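Local coordinates for thiamine-binding periplasmic protein (Escherichia coli, PDB 2QRY), which binds thiamine, thiamine phosphate and thiamine diphosphate tightly in the periplasm and serves the ThiBPQ ABC transporter in thiamine import, at residues 248-253 against 264-269; 119-124 against 268-273; 25-30 against 79-84. All coordinates share one frame; numbering follows the deposited sequence.

Contact 1 (248-253 against 264-269); sequences EVAART and KFLQFM. With TPS (thiamin phosphate), chain E.
L266 and M269, three residues apart on helix 259-269, press against A250 and R252 of strand 243-252. The two short segments run nearly antiparallel, at 158°, and their axes approach to 8.9 Å, so helix and strand are layered, with side chains filling the interval.

The contact is apolar. L266 divides its two methyls along the strand: CD2 meets A250 CB at 3.8 Å, while CD1 reaches R252 N at 3.7 Å and lies beside R252 CB at 3.9 Å. R252 takes part through its backbone N and CB, its guanidinium pointing off from the helix. M269, a selenomethionine, extends through CG and SE and then turns at its last torsion (chi3 73°), which lays both SE and CE against the methyl of A250. The CE to A250 CB distance of 3.4 Å is shorter than usual carbon contact, and SE follows at 3.5 Å from A250 CB. The small alanine thus receives two larger helix side chains.

At the pocket end of the segment, E248 does not touch the helix; its carboxylate faces thiamin phosphate, with OE2 3.3 Å from the ligand methyl CM4, and its OE1 is hydrogen-bonded to Y30 OH. OE2 also lies near D124 OD1, two like charges close together.

The chemistry therefore separates along one strand: A250 and the CB and backbone of R252 give the helix an apolar surface, whereas E248 carries a carboxylate into the ligand pocket, where its charge would probably complement the cationic thiazolium.

Contact 2 (119-124 against 268-273); sequences TFVPFD and FMVSPA
V121 and V270 meet methyl to methyl on strand 121-133, beside the exit of helix 259-269. Their CG1 atoms are 3.2 Å apart, tighter than usual carbon contact, and the two side chains run roughly perpendicular to each other. V121 places CG1 anti to its backbone N (chi1 -172°), which turns that methyl toward V270. V270 is the first residue to leave helical geometry, and its CG1 also stands 3.5 Å from P122 O.

M269 closes the tight part from the helix side. The M269 and V121 side chains run past one another in opposing directions, with M269 CE 3.2 Å from V121 O and 3.6 Å from V121 CB. Further back along the same side chain, CG packs on F123 CB at 3.7 Å. The selenium makes a Met-aromatic contact with the F123 ring, 5.1 Å from SE to the ring centroid and 54° off the ring normal, an oblique approach. Every residue that touches across this contact is buried; with no hydrogen bond between the two segments, it rests on van der Waals packing and the Met-aromatic contact.

Past V270 the segment turns outward and leaves the strand behind: S271 is partly exposed, P272 and A273 exposed. Within the segment, S271 OG donates to F268 O at 2.6 Å, tilted 28° from the carbonyl plane, tying the link back to the first helix, and S271 N adds a weak bond to the same oxygen. S271 also occupies the N-cap position of the next helix.

Around the contact, strand 243-252 pairs antiparallel with 121-133 through V121 and A250, F274 of helix 272-275 covers M269 and F123, and V109 of a loop touches V270.

Contact 3 (25-30 against 79-84); sequences LTVYTY and ADVVLG. With TPS (thiamin phosphate), chain E.
Y28 swings its CG anti to its own carbonyl carbon (chi1 -78°), which carries the ring over A79. The methyl enters almost along the ring normal, with A79 CB 3.3 Å from the centroid of the Y28 ring, a close CH-pi contact. T29 instead sets OG1 anti to the backbone N (chi1 -171°), and OG1 donates to L83 O at 2.9 Å from well above the carbonyl plane.

The strands pair in parallel. Y28 alternates its bonds, N giving to V81 O at 2.8 Å and O receiving L83 N at 2.6 Å. T26 O is gripped twice, by V81 N at 3.1 Å and D80 N at 2.9 Å. D80 folds back as well: its OD2, through the anti lone pair, accepts T26 N at 2.7 Å, while OD1 bonds S256. On the V27 side of the sheet, V27 lies beside V81 and touches L83.

Strand 24-29 also pairs with 54-59 and so lies between two parallel neighbours, in the alpha/beta fold of periplasmic binding proteins. At its end Y30 sets one ring face beneath C6 of thiamin phosphate and an edge against the CA of G84. Besides E248, N282 OD1 is a further partner of Y30 OH. Backbone bonds, with D80 OD2 taking the T26 amide at one end, thus fix the register, while at the other Y30 offers an aromatic face to the ligand.

How the contacts relate
All three contacts are buried and hang on one sheet, yet each uses it differently. Contact 3 lies within the sheet and is held chiefly by backbone bonds, with D80 and T29 side chains added; contacts 1 and 2 pack helix 259-269 and its exit on the sheet without hydrogen bonds across, through van der Waals and Met-aromatic contacts. They share M269, which sits between A250 and V121, residues of neighbouring strands joined by A250 O to V121 N (2.9 Å). L83 of contact 3 approaches both M269 and F123, so M269 of helix 259-269 reaches the sheet at L83 as well. Contacts 1 and 3 touch the ligand; in contact 2 the 268-273 segment continues into the exposed start of helix 272-275.

Contact 1 (248-253 against 264-269)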
loop_
_atom_site.group_PDB
_atom_site.type_symbol
_atom_site.label_atom_id
_atom_site.label_comp_id
_atom_site.label_asym_id
_atom_site.label_seq_id
_atom_site.Cartn_x
_atom_site.Cartn_y
_atom_site.Cartn_z
ATOM N N GLU A 248 2.827 4.066 -3.722
ATOM C CA GLU A 248 1.719 4.826 -3.158
ATOM C C GLU A 248 1.818 6.256 -3.652
ATOM O O GLU A 248 2.913 6.773 -3.853
ATOM C CB GLU A 248 1.765 4.790 -1.631
ATOM C CG GLU A 248 1.814 3.391 -1.062
ATOM C CD GLU A 248 1.475 3.360 0.409
ATOM O OE1 GLU A 248 0.278 3.181 0.740
ATOM O OE2 GLU A 248 2.402 3.530 1.231
ATOM N N VAL A 249 0.675 6.899 -3.829
ATOM C CA VAL A 249 0.656 8.259 -4.337
ATOM C C VAL A 249 -0.339 9.160 -3.628
ATOM O O VAL A 249 -1.175 8.709 -2.847
ATOM C CB VAL A 249 0.297 8.268 -5.837
ATOM C CG1 VAL A 249 1.260 7.382 -6.607
ATOM C CG2 VAL A 249 -1.122 7.775 -6.029
ATOM N N ALA A 250 -0.228 10.447 -3.920
ATOM C CA ALA A 250 -1.114 11.455 -3.371
ATOM C C ALA A 250 -1.429 12.444 -4.499
ATOM O O ALA A 250 -0.652 12.581 -5.451
ATOM C CB ALA A 250 -0.446 12.165 -2.215
ATOM N N ALA A 251 -2.575 13.110 -4.399
ATOM C CA ALA A 251 -2.976 14.088 -5.399
ATOM C C ALA A 251 -3.932 15.096 -4.773
ATOM O O ALA A 251 -4.618 14.790 -3.790
ATOM C CB ALA A 251 -3.645 13.395 -6.567
ATOM N N ARG A 252 -3.969 16.300 -5.334
ATOM C CA ARG A 252 -4.849 17.338 -4.823
ATOM C C ARG A 252 -6.166 17.254 -5.588
ATOM O O ARG A 252 -6.187 16.894 -6.764
ATOM C CB ARG A 252 -4.204 18.717 -4.994
ATOM C CG ARG A 252 -4.180 19.276 -6.414
ATOM C CD ARG A 252 -3.329 20.549 -6.459
ATOM N NE ARG A 252 -3.764 21.523 -7.465
ATOM C CZ ARG A 252 -4.966 22.101 -7.483
ATOM N NH1 ARG A 252 -5.873 21.806 -6.555
ATOM N NH2 ARG A 252 -5.261 22.989 -8.424
ATOM N N THR A 253 -7.263 17.578 -4.915
ATOM C CA THR A 253 -8.573 17.514 -5.547
ATOM C C THR A 253 -8.846 18.748 -6.386
ATOM O O THR A 253 -8.337 19.831 -6.100
ATOM C CB THR A 253 -9.682 17.367 -4.493
ATOM O OG1 THR A 253 -9.620 18.463 -3.567
ATOM C CG2 THR A 253 -9.507 16.049 -3.731
ATOM N N LYS A 264 1.664 22.780 -2.015
ATOM C CA LYS A 264 2.871 22.947 -1.226
ATOM C C LYS A 264 3.054 21.677 -0.405
ATOM O O LYS A 264 4.171 21.303 -0.050
ATOM C CB LYS A 264 2.773 24.176 -0.312
ATOM C CG LYS A 264 2.689 25.490 -1.076
ATOM C CD LYS A 264 3.351 26.640 -0.333
ATOM C CE LYS A 264 2.606 27.023 0.936
ATOM N NZ LYS A 264 3.260 28.194 1.605
ATOM N N PHE A 265 1.945 21.006 -0.112
ATOM C CA PHE A 265 2.010 19.767 0.648
ATOM C C PHE A 265 2.530 18.639 -0.233
ATOM O O PHE A 265 3.293 17.791 0.223
ATOM C CB PHE A 265 0.637 19.396 1.207
ATOM C CG PHE A 265 0.622 18.072 1.912
ATOM C CD1 PHE A 265 0.311 16.906 1.221
ATOM C CD2 PHE A 265 0.976 17.985 3.251
ATOM C CE1 PHE A 265 0.356 15.676 1.855
ATOM C CE2 PHE A 265 1.027 16.760 3.896
ATOM C CZ PHE A 265 0.717 15.602 3.196
ATOM N N LEU A 266 2.120 18.636 -1.496
ATOM C CA LEU A 266 2.555 17.608 -2.435
ATOM C C LEU A 266 4.048 17.724 -2.754
ATOM O O LEU A 266 4.734 16.713 -2.897
ATOM C CB LEU A 266 1.730 17.683 -3.724
ATOM C CG LEU A 266 0.244 17.314 -3.575
ATOM C CD1 LEU A 266 -0.483 17.514 -4.898
ATOM C CD2 LEU A 266 0.111 15.866 -3.108
ATOM N N GLN A 267 4.549 18.952 -2.861
ATOM C CA GLN A 267 5.964 19.169 -3.156
ATOM C C GLN A 267 6.789 18.791 -1.935
ATOM O O GLN A 267 7.816 18.127 -2.044
ATOM C CB GLN A 267 6.222 20.638 -3.509
ATOM C CG GLN A 267 7.661 20.952 -3.927
ATOM C CD GLN A 267 8.038 20.340 -5.268
ATOM O OE1 GLN A 267 7.394 20.599 -6.289
ATOM N NE2 GLN A 267 9.092 19.528 -5.272
ATOM N N PHE A 268 6.320 19.227 -0.773
ATOM C CA PHE A 268 6.984 18.953 0.492
ATOM C C PHE A 268 6.997 17.458 0.787
ATOM O O PHE A 268 7.839 16.957 1.534
ATOM C CB PHE A 268 6.263 19.722 1.606
ATOM C CG PHE A 268 6.464 19.151 2.975
ATOM C CD1 PHE A 268 5.574 18.207 3.483
ATOM C CD2 PHE A 268 7.543 19.544 3.756
ATOM C CE1 PHE A 268 5.759 17.663 4.753
ATOM C CE2 PHE A 268 7.739 19.007 5.029
ATOM C CZ PHE A 268 6.846 18.066 5.527
HETATM N N MSE A 269 6.060 16.749 0.177
HETATM C CA MSE A 269 5.940 15.316 0.369
HETATM C C MSE A 269 7.139 14.565 -0.209
HETATM O O MSE A 269 7.680 13.665 0.431
HETATM C CB MSE A 269 4.641 14.833 -0.270
HETATM C CG MSE A 269 4.270 13.412 0.058
HETATM SE SE MSE A 269 2.489 13.038 -0.570
HETATM C CE MSE A 269 2.847 12.936 -2.469
HETATM C CM2 TPS E . 4.822 -3.600 10.062
HETATM N N3 TPS E . 1.708 -0.642 5.086
HETATM C C2 TPS E . 0.918 -1.320 5.894
HETATM S S1 TPS E . -0.647 -1.160 5.189
HETATM C C5 TPS E . -0.183 -0.169 3.799
HETATM C C4 TPS E . 1.175 -0.029 3.992
HETATM C CM4 TPS E . 2.021 0.771 3.008
HETATM C C6 TPS E . -1.141 0.311 2.754
HETATM C C7 TPS E . -2.468 -0.182 3.331
HETATM O O7 TPS E . -3.599 0.088 2.511
HETATM N N1A TPS E . 4.555 -3.305 7.634
HETATM C C2A TPS E . 4.394 -2.793 8.858
HETATM N N3A TPS E . 3.862 -1.585 9.032
HETATM C C4A TPS E . 3.465 -0.833 7.982
HETATM N N4A TPS E . 2.910 0.416 8.194
HETATM C C5A TPS E . 3.620 -1.348 6.656
HETATM C C6A TPS E . 4.189 -2.627 6.535
HETATM C C7A TPS E . 3.192 -0.568 5.389
HETATM P P1 TPS E . -4.882 -0.498 3.299
HETATM O O1 TPS E . -4.646 -1.999 3.630
HETATM O O2 TPS E . -6.214 -0.287 2.470
HETATM O O3 TPS E . -5.022 0.269 4.632
#

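Contact 2 (119-124 against 268-273)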
loop_
_atom_site.group_PDB
_atom_site.type_symbol
_atom_site.label_atom_id
_atom_site.label_comp_id
_atom_site.label_asym_id
_atom_site.label_seq_id
_atom_site.Cartn_x
_atom_site.Cartn_y
_atom_site.Cartn_z
ATOM N N THR A 119 -0.420 14.239 -12.374
ATOM C CA THR A 119 -1.363 14.322 -11.264
ATOM C C THR A 119 -0.974 13.664 -9.940
ATOM O O THR A 119 -0.962 14.314 -8.892
ATOM C CB THR A 119 -2.727 13.748 -11.703
ATOM O OG1 THR A 119 -3.170 14.433 -12.883
ATOM C CG2 THR A 119 -3.770 13.909 -10.591
ATOM N N PHE A 120 -0.668 12.372 -9.989
ATOM C CA PHE A 120 -0.330 11.620 -8.784
ATOM C C PHE A 120 1.164 11.576 -8.456
ATOM O O PHE A 120 1.984 11.135 -9.259
ATOM C CB PHE A 120 -0.912 10.213 -8.917
ATOM C CG PHE A 120 -2.371 10.214 -9.267
ATOM C CD1 PHE A 120 -3.327 10.548 -8.314
ATOM C CD2 PHE A 120 -2.785 9.977 -10.571
ATOM C CE1 PHE A 120 -4.676 10.652 -8.653
ATOM C CE2 PHE A 120 -4.131 10.079 -10.923
ATOM C CZ PHE A 120 -5.077 10.419 -9.962
ATOM N N VAL A 121 1.495 12.033 -7.255
ATOM C CA VAL A 121 2.871 12.084 -6.783
ATOM C C VAL A 121 3.207 10.932 -5.831
ATOM O O VAL A 121 2.546 10.740 -4.809
ATOM C CB VAL A 121 3.141 13.413 -6.038
ATOM C CG1 VAL A 121 4.623 13.547 -5.727
ATOM C CG2 VAL A 121 2.653 14.586 -6.867
ATOM N N PRO A 122 4.244 10.150 -6.157
ATOM C CA PRO A 122 4.623 9.035 -5.287
ATOM C C PRO A 122 5.272 9.546 -4.007
ATOM O O PRO A 122 5.900 10.606 -4.007
ATOM C CB PRO A 122 5.628 8.255 -6.133
ATOM C CG PRO A 122 5.252 8.586 -7.523
ATOM C CD PRO A 122 4.933 10.059 -7.454
ATOM N N PHE A 123 5.118 8.796 -2.919
ATOM C CA PHE A 123 5.744 9.170 -1.660
ATOM C C PHE A 123 6.502 7.988 -1.053
ATOM O O PHE A 123 7.293 8.162 -0.128
ATOM C CB PHE A 123 4.721 9.781 -0.681
ATOM C CG PHE A 123 3.640 8.840 -0.214
ATOM C CD1 PHE A 123 3.879 7.930 0.811
ATOM C CD2 PHE A 123 2.351 8.932 -0.736
ATOM C CE1 PHE A 123 2.854 7.140 1.314
ATOM C CE2 PHE A 123 1.318 8.146 -0.239
ATOM C CZ PHE A 123 1.569 7.251 0.786
ATOM N N ASP A 124 6.263 6.792 -1.586
ATOM C CA ASP A 124 6.975 5.583 -1.163
ATOM C C ASP A 124 6.592 4.373 -2.009
ATOM O O ASP A 124 5.637 4.424 -2.781
ATOM C CB ASP A 124 6.786 5.271 0.339
ATOM C CG ASP A 124 5.373 4.839 0.702
ATOM O OD1 ASP A 124 4.660 4.241 -0.140
ATOM O OD2 ASP A 124 4.983 5.082 1.864
ATOM N N PHE A 268 6.320 19.227 -0.773
ATOM C CA PHE A 268 6.984 18.953 0.492
ATOM C C PHE A 268 6.997 17.458 0.787
ATOM O O PHE A 268 7.839 16.957 1.534
ATOM C CB PHE A 268 6.263 19.722 1.606
ATOM C CG PHE A 268 6.464 19.151 2.975
ATOM C CD1 PHE A 268 5.574 18.207 3.483
ATOM C CD2 PHE A 268 7.543 19.544 3.756
ATOM C CE1 PHE A 268 5.759 17.663 4.753
ATOM C CE2 PHE A 268 7.739 19.007 5.029
ATOM C CZ PHE A 268 6.846 18.066 5.527
HETATM N N MSE A 269 6.060 16.749 0.177
HETATM C CA MSE A 269 5.940 15.316 0.369
HETATM C C MSE A 269 7.139 14.565 -0.209
HETATM O O MSE A 269 7.680 13.665 0.431
HETATM C CB MSE A 269 4.641 14.833 -0.270
HETATM C CG MSE A 269 4.270 13.412 0.058
HETATM SE SE MSE A 269 2.489 13.038 -0.570
HETATM C CE MSE A 269 2.847 12.936 -2.469
ATOM N N VAL A 270 7.556 14.937 -1.415
ATOM C CA VAL A 270 8.694 14.286 -2.049
ATOM C C VAL A 270 10.024 14.858 -1.558
ATOM O O VAL A 270 11.075 14.596 -2.150
ATOM C CB VAL A 270 8.639 14.432 -3.576
ATOM C CG1 VAL A 270 7.375 13.802 -4.105
ATOM C CG2 VAL A 270 8.709 15.899 -3.960
ATOM N N SER A 271 9.978 15.632 -0.477
ATOM C CA SER A 271 11.189 16.230 0.068
ATOM C C SER A 271 11.664 15.439 1.281
ATOM O O SER A 271 10.943 14.583 1.788
ATOM C CB SER A 271 10.932 17.679 0.477
ATOM O OG SER A 271 10.298 17.745 1.739
ATOM N N PRO A 272 12.886 15.722 1.763
ATOM C CA PRO A 272 13.485 15.051 2.919
ATOM C C PRO A 272 12.701 15.128 4.228
ATOM O O PRO A 272 12.599 14.136 4.949
ATOM C CB PRO A 272 14.853 15.719 3.032
ATOM C CG PRO A 272 15.188 16.009 1.603
ATOM C CD PRO A 272 13.883 16.574 1.089
ATOM N N ALA A 273 12.162 16.296 4.548
ATOM C CA ALA A 273 11.410 16.450 5.794
ATOM C C ALA A 273 10.291 15.410 5.885
ATOM O O ALA A 273 9.924 14.961 6.974
ATOM C CB ALA A 273 10.830 17.855 5.884
#

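Contact 3 (25-30 against 79-84)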
loop_
_atom_site.group_PDB
_atom_site.type_symbol
_atom_site.label_atom_id
_atom_site.label_comp_id
_atom_site.label_asym_id
_atom_site.label_seq_id
_atom_site.Cartn_x
_atom_site.Cartn_y
_atom_site.Cartn_z
ATOM N N LEU A 25 -5.732 22.247 5.971
ATOM C CA LEU A 25 -5.448 21.450 4.785
ATOM C C LEU A 25 -5.859 20.026 5.164
ATOM O O LEU A 25 -5.175 19.342 5.932
ATOM C CB LEU A 25 -3.956 21.531 4.436
ATOM C CG LEU A 25 -3.468 21.189 3.018
ATOM C CD1 LEU A 25 -3.221 19.711 2.874
ATOM C CD2 LEU A 25 -4.474 21.680 2.002
ATOM N N THR A 26 -7.001 19.598 4.642
ATOM C CA THR A 26 -7.548 18.278 4.932
ATOM C C THR A 26 -6.972 17.193 4.035
ATOM O O THR A 26 -7.095 17.256 2.816
ATOM C CB THR A 26 -9.084 18.298 4.792
ATOM O OG1 THR A 26 -9.624 19.230 5.737
ATOM C CG2 THR A 26 -9.677 16.921 5.056
ATOM N N VAL A 27 -6.347 16.194 4.649
ATOM C CA VAL A 27 -5.741 15.105 3.894
ATOM C C VAL A 27 -6.312 13.718 4.220
ATOM O O VAL A 27 -6.041 13.168 5.290
ATOM C CB VAL A 27 -4.213 15.059 4.136
ATOM C CG1 VAL A 27 -3.586 13.945 3.300
ATOM C CG2 VAL A 27 -3.587 16.416 3.799
ATOM N N TYR A 28 -7.093 13.159 3.295
ATOM C CA TYR A 28 -7.659 11.823 3.470
ATOM C C TYR A 28 -6.546 10.777 3.344
ATOM O O TYR A 28 -5.716 10.856 2.441
ATOM C CB TYR A 28 -8.711 11.525 2.398
ATOM C CG TYR A 28 -10.065 12.162 2.602
ATOM C CD1 TYR A 28 -10.325 12.987 3.698
ATOM C CD2 TYR A 28 -11.097 11.923 1.700
ATOM C CE1 TYR A 28 -11.584 13.555 3.885
ATOM C CE2 TYR A 28 -12.354 12.480 1.876
ATOM C CZ TYR A 28 -12.592 13.293 2.968
ATOM O OH TYR A 28 -13.843 13.841 3.139
ATOM N N THR A 29 -6.539 9.794 4.237
ATOM C CA THR A 29 -5.531 8.741 4.184
ATOM C C THR A 29 -6.011 7.504 4.957
ATOM O O THR A 29 -7.090 7.524 5.546
ATOM C CB THR A 29 -4.176 9.236 4.761
ATOM O OG1 THR A 29 -3.162 8.259 4.497
ATOM C CG2 THR A 29 -4.280 9.475 6.271
ATOM N N TYR A 30 -5.221 6.431 4.939
ATOM C CA TYR A 30 -5.587 5.208 5.646
ATOM C C TYR A 30 -5.095 5.235 7.093
ATOM O O TYR A 30 -4.250 6.067 7.446
ATOM C CB TYR A 30 -5.064 3.980 4.886
ATOM C CG TYR A 30 -3.602 4.020 4.491
ATOM C CD1 TYR A 30 -2.600 3.668 5.396
ATOM C CD2 TYR A 30 -3.226 4.350 3.185
ATOM C CE1 TYR A 30 -1.250 3.630 5.005
ATOM C CE2 TYR A 30 -1.885 4.319 2.782
ATOM C CZ TYR A 30 -0.906 3.954 3.695
ATOM O OH TYR A 30 0.407 3.874 3.287
ATOM N N ALA A 79 -12.062 16.977 1.458
ATOM C CA ALA A 79 -10.643 16.702 1.286
ATOM C C ALA A 79 -9.963 17.630 0.281
ATOM O O ALA A 79 -10.541 18.000 -0.740
ATOM C CB ALA A 79 -10.439 15.259 0.861
ATOM N N ASP A 80 -8.725 17.992 0.592
ATOM C CA ASP A 80 -7.902 18.839 -0.264
ATOM C C ASP A 80 -6.911 17.909 -0.960
ATOM O O ASP A 80 -6.527 18.124 -2.108
ATOM C CB ASP A 80 -7.137 19.865 0.578
ATOM C CG ASP A 80 -8.056 20.850 1.282
ATOM O OD1 ASP A 80 -8.815 21.556 0.580
ATOM O OD2 ASP A 80 -8.016 20.928 2.528
ATOM N N VAL A 81 -6.508 16.864 -0.247
ATOM C CA VAL A 81 -5.567 15.885 -0.776
ATOM C C VAL A 81 -5.943 14.471 -0.326
ATOM O O VAL A 81 -6.394 14.269 0.801
ATOM C CB VAL A 81 -4.119 16.154 -0.279
ATOM C CG1 VAL A 81 -3.170 15.117 -0.853
ATOM C CG2 VAL A 81 -3.673 17.543 -0.675
ATOM N N VAL A 82 -5.768 13.500 -1.216
ATOM C CA VAL A 82 -6.025 12.107 -0.878
ATOM C C VAL A 82 -4.669 11.416 -0.885
ATOM O O VAL A 82 -4.065 11.257 -1.944
ATOM C CB VAL A 82 -6.932 11.407 -1.911
ATOM C CG1 VAL A 82 -6.996 9.916 -1.604
ATOM C CG2 VAL A 82 -8.329 12.018 -1.882
ATOM N N LEU A 83 -4.189 11.024 0.292
ATOM C CA LEU A 83 -2.896 10.352 0.412
ATOM C C LEU A 83 -3.081 8.857 0.706
ATOM O O LEU A 83 -3.704 8.487 1.694
ATOM C CB LEU A 83 -2.076 11.006 1.523
ATOM C CG LEU A 83 -0.653 10.496 1.784
ATOM C CD1 LEU A 83 0.214 11.647 2.310
ATOM C CD2 LEU A 83 -0.679 9.325 2.762
ATOM N N GLY A 84 -2.550 7.998 -0.153
ATOM C CA GLY A 84 -2.705 6.581 0.098
ATOM C C GLY A 84 -3.281 5.759 -1.037
ATOM O O GLY A 84 -3.640 4.611 -0.829
HETATM C CM2 TPS E . 4.822 -3.600 10.062
HETATM N N3 TPS E . 1.708 -0.642 5.086
HETATM C C2 TPS E . 0.918 -1.320 5.894
HETATM S S1 TPS E . -0.647 -1.160 5.189
HETATM C C5 TPS E . -0.183 -0.169 3.799
HETATM C C4 TPS E . 1.175 -0.029 3.992
HETATM C CM4 TPS E . 2.021 0.771 3.008
HETATM C C6 TPS E . -1.141 0.311 2.754
HETATM C C7 TPS E . -2.468 -0.182 3.331
HETATM O O7 TPS E . -3.599 0.088 2.511
HETATM N N1A TPS E . 4.555 -3.305 7.634
HETATM C C2A TPS E . 4.394 -2.793 8.858
HETATM N N3A TPS E . 3.862 -1.585 9.032
HETATM C C4A TPS E . 3.465 -0.833 7.982
HETATM N N4A TPS E . 2.910 0.416 8.194
HETATM C C5A TPS E . 3.620 -1.348 6.656
HETATM C C6A TPS E . 4.189 -2.627 6.535
HETATM C C7A TPS E . 3.192 -0.568 5.389
HETATM P P1 TPS E . -4.882 -0.498 3.299
HETATM O O1 TPS E . -4.646 -1.999 3.630
HETATM O O2 TPS E . -6.214 -0.287 2.470
HETATM O O3 TPS E . -5.022 0.269 4.632
#